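Local coordinates for Sca-family protein (Rickettsia rickettsii, PDB 4LQ8) that is a rickettsial surface cell antigen whose N-terminal head domain, the part described here, is probably involved in cell adhesion, at residues L282-A293 / L304-K312. Numbering follows the deposited sequence.
Sequences LKFAGTGDDAIA and LAVTRGKYK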
# COMPACT_ATOMS: atom_id res chain seq x y z
N LEU A 282 -6.14 -2.44 5.09
CA LEU A 282 -5.99 -3.41 4.01
C LEU A 282 -6.64 -4.75 4.42
O LEU A 282 -6.45 -5.19 5.54
CB LEU A 282 -4.48 -3.60 3.73
CG LEU A 282 -4.09 -4.38 2.48
CD1 LEU A 282 -4.62 -3.71 1.20
CD2 LEU A 282 -2.59 -4.50 2.38
N LYS A 283 -7.41 -5.37 3.53
CA LYS A 283 -7.99 -6.69 3.84
C LYS A 283 -7.28 -7.76 2.99
O LYS A 283 -6.71 -7.44 1.95
CB LYS A 283 -9.52 -6.74 3.56
CG LYS A 283 -10.38 -5.61 4.16
CD LYS A 283 -10.37 -5.64 5.66
CE LYS A 283 -11.50 -4.86 6.27
NZ LYS A 283 -11.52 -5.08 7.74
N PHE A 284 -7.40 -9.01 3.40
CA PHE A 284 -6.89 -10.17 2.67
C PHE A 284 -8.03 -11.13 2.51
O PHE A 284 -8.80 -11.37 3.46
CB PHE A 284 -5.67 -10.83 3.37
CG PHE A 284 -4.45 -9.94 3.23
CD1 PHE A 284 -3.75 -9.88 2.03
CD2 PHE A 284 -4.06 -9.09 4.26
CE1 PHE A 284 -2.66 -9.01 1.87
CE2 PHE A 284 -2.96 -8.24 4.11
CZ PHE A 284 -2.28 -8.20 2.91
N ALA A 285 -8.18 -11.65 1.28
CA ALA A 285 -9.23 -12.57 0.91
C ALA A 285 -8.82 -13.99 1.36
O ALA A 285 -8.34 -14.79 0.57
CB ALA A 285 -9.45 -12.50 -0.60
N GLY A 286 -9.01 -14.29 2.64
CA GLY A 286 -8.62 -15.58 3.22
C GLY A 286 -7.48 -15.38 4.21
O GLY A 286 -7.03 -14.25 4.42
N THR A 287 -7.02 -16.46 4.82
CA THR A 287 -6.02 -16.54 5.91
C THR A 287 -4.62 -16.98 5.46
O THR A 287 -3.64 -16.70 6.15
CB THR A 287 -6.54 -17.53 7.01
OG1 THR A 287 -7.92 -17.30 7.25
CG2 THR A 287 -5.77 -17.43 8.32
N GLY A 288 -4.54 -17.69 4.35
CA GLY A 288 -3.28 -18.20 3.83
C GLY A 288 -2.39 -17.14 3.24
O GLY A 288 -2.81 -16.00 3.04
N ASP A 289 -1.17 -17.54 2.90
CA ASP A 289 -0.14 -16.69 2.30
C ASP A 289 -0.51 -16.27 0.88
O ASP A 289 -0.03 -15.24 0.42
CB ASP A 289 1.21 -17.43 2.30
CG ASP A 289 1.87 -17.46 3.66
OD1 ASP A 289 1.41 -16.73 4.56
OD2 ASP A 289 2.86 -18.19 3.81
N ASP A 290 -1.38 -17.05 0.22
CA ASP A 290 -1.84 -16.79 -1.15
C ASP A 290 -3.05 -15.86 -1.19
O ASP A 290 -3.50 -15.49 -2.28
CB ASP A 290 -2.12 -18.13 -1.88
CG ASP A 290 -3.21 -18.99 -1.24
OD1 ASP A 290 -3.39 -18.93 -0.00
OD2 ASP A 290 -3.87 -19.75 -1.98
N ALA A 291 -3.61 -15.50 0.00
CA ALA A 291 -4.78 -14.62 0.09
C ALA A 291 -4.46 -13.23 -0.55
O ALA A 291 -3.47 -12.59 -0.20
CB ALA A 291 -5.21 -14.44 1.53
N ILE A 292 -5.27 -12.81 -1.53
CA ILE A 292 -5.07 -11.57 -2.24
C ILE A 292 -5.52 -10.37 -1.40
O ILE A 292 -6.51 -10.45 -0.69
CB ILE A 292 -5.68 -11.61 -3.68
CG1 ILE A 292 -5.08 -10.51 -4.61
CG2 ILE A 292 -7.21 -11.58 -3.66
CD1 ILE A 292 -3.50 -10.70 -4.94
N ALA A 293 -4.77 -9.27 -1.49
CA ALA A 293 -5.12 -8.03 -0.79
C ALA A 293 -6.34 -7.45 -1.47
O ALA A 293 -6.47 -7.54 -2.69
CB ALA A 293 -3.96 -7.03 -0.90
N LEU A 304 -5.66 -5.66 -4.73
CA LEU A 304 -4.35 -5.09 -4.98
C LEU A 304 -3.46 -6.24 -5.46
O LEU A 304 -3.80 -7.39 -5.23
CB LEU A 304 -3.78 -4.37 -3.73
CG LEU A 304 -4.64 -3.20 -3.16
CD1 LEU A 304 -3.95 -2.57 -1.99
CD2 LEU A 304 -4.79 -2.08 -4.17
N ALA A 305 -2.32 -5.94 -6.12
CA ALA A 305 -1.44 -6.95 -6.73
C ALA A 305 -0.45 -7.57 -5.76
O ALA A 305 0.67 -7.86 -6.13
CB ALA A 305 -0.71 -6.33 -7.92
N VAL A 306 -0.87 -7.76 -4.52
CA VAL A 306 0.02 -8.30 -3.48
C VAL A 306 -0.72 -9.35 -2.64
O VAL A 306 -1.88 -9.14 -2.24
CB VAL A 306 0.65 -7.12 -2.65
CG1 VAL A 306 -0.36 -6.44 -1.70
CG2 VAL A 306 1.90 -7.57 -1.90
N THR A 307 -0.09 -10.48 -2.42
CA THR A 307 -0.71 -11.52 -1.60
C THR A 307 -0.33 -11.26 -0.15
O THR A 307 0.58 -10.48 0.10
CB THR A 307 -0.24 -12.93 -2.02
OG1 THR A 307 1.16 -13.00 -1.81
CG2 THR A 307 -0.63 -13.31 -3.47
N ARG A 308 -0.97 -11.95 0.79
CA ARG A 308 -0.66 -11.82 2.21
C ARG A 308 0.80 -12.18 2.54
O ARG A 308 1.46 -11.46 3.28
CB ARG A 308 -1.63 -12.64 3.05
CG ARG A 308 -1.84 -11.97 4.39
CD ARG A 308 -1.67 -12.88 5.55
NE ARG A 308 -2.35 -12.27 6.68
CZ ARG A 308 -2.88 -12.95 7.69
NH1 ARG A 308 -2.79 -14.27 7.73
NH2 ARG A 308 -3.49 -12.31 8.68
N GLY A 309 1.28 -13.28 1.96
CA GLY A 309 2.65 -13.74 2.17
C GLY A 309 3.63 -12.71 1.65
O GLY A 309 4.58 -12.36 2.34
N LYS A 310 3.39 -12.16 0.45
CA LYS A 310 4.28 -11.13 -0.10
C LYS A 310 4.23 -9.83 0.75
O LYS A 310 5.27 -9.26 1.07
CB LYS A 310 3.93 -10.85 -1.58
CG LYS A 310 4.80 -9.78 -2.24
CD LYS A 310 6.29 -10.11 -2.24
CE LYS A 310 6.61 -11.33 -3.09
NZ LYS A 310 8.08 -11.53 -3.14
N TYR A 311 3.02 -9.43 1.16
CA TYR A 311 2.82 -8.24 1.98
C TYR A 311 3.59 -8.35 3.30
O TYR A 311 4.29 -7.41 3.65
CB TYR A 311 1.33 -8.02 2.24
CG TYR A 311 1.07 -6.81 3.10
CD1 TYR A 311 1.16 -5.52 2.57
CD2 TYR A 311 0.71 -6.94 4.44
CE1 TYR A 311 0.89 -4.40 3.35
CE2 TYR A 311 0.43 -5.82 5.23
CZ TYR A 311 0.53 -4.55 4.68
OH TYR A 311 0.27 -3.44 5.43
N LYS A 312 3.48 -9.51 4.00
CA LYS A 312 4.22 -9.75 5.24
C LYS A 312 5.74 -9.72 5.03
O LYS A 312 6.45 -9.15 5.84
CB LYS A 312 3.78 -11.08 5.91
CG LYS A 312 2.28 -11.14 6.30
CD LYS A 312 1.80 -10.07 7.32
CE LYS A 312 0.28 -10.00 7.43
NZ LYS A 312 -0.18 -9.23 8.63
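Phe284 turns its CG away from its own carbonyl carbon (chi1 -72°), and Tyr311 swings its ring opposite its backbone N (chi1 179°); both rings thereby enter the space between strand 282-285 and helix 308-312. Arg308 lays CG over the centre of one Phe284 face, 3.5 Å from the ring centroid, a CH-pi contact made by the aliphatic part of the side chain. The two aromatic planes meet obliquely, with Phe284 CZ against Tyr311 CD2. Leu282 comes at Tyr311 from the opposite direction and sets CD2 over one ring face, offset toward the rim, while its CD1 packs tightly on Leu304 CD1 at 3.5 Å. The Tyr311 hydroxyl is hydrogen-bonded to the carbonyl of Asp327.

Beside these side chains the two backbones are joined directly by hydrogen bonds. Ala293 gives its N-H to Val306 O (3.0 Å) and takes one from Leu304 N at its own O (2.9 Å). Ile292 and Thr307 form an antiparallel non-hydrogen-bonded pair, their side chains on the same face of the sheet, and Ile292 CD1 reaches Leu304 O. One step on, Arg308 N bonds to Ala291 O (2.8 Å). Asp289 O, on the type I turn 288-291, receives Gly309 N at 2.8 Å in the carbonyl plane, on a lone pair; Asp289 CB lies against Gly309 CA. Thr307 is the N-cap of the helix, its OG1 accepting from Lys310 N (3.3 Å).

Strand 306-307 thus runs straight into a helix whose first N-H groups are taken up by the turn 288-291 carbonyls and by its own N-cap. The loop carbonyls of Asp289 and Ala291 occupy two N-H groups at the helix start, Thr307 supplies a third acceptor, and these carbonyl dipoles probably complement the partial positive charge of that end.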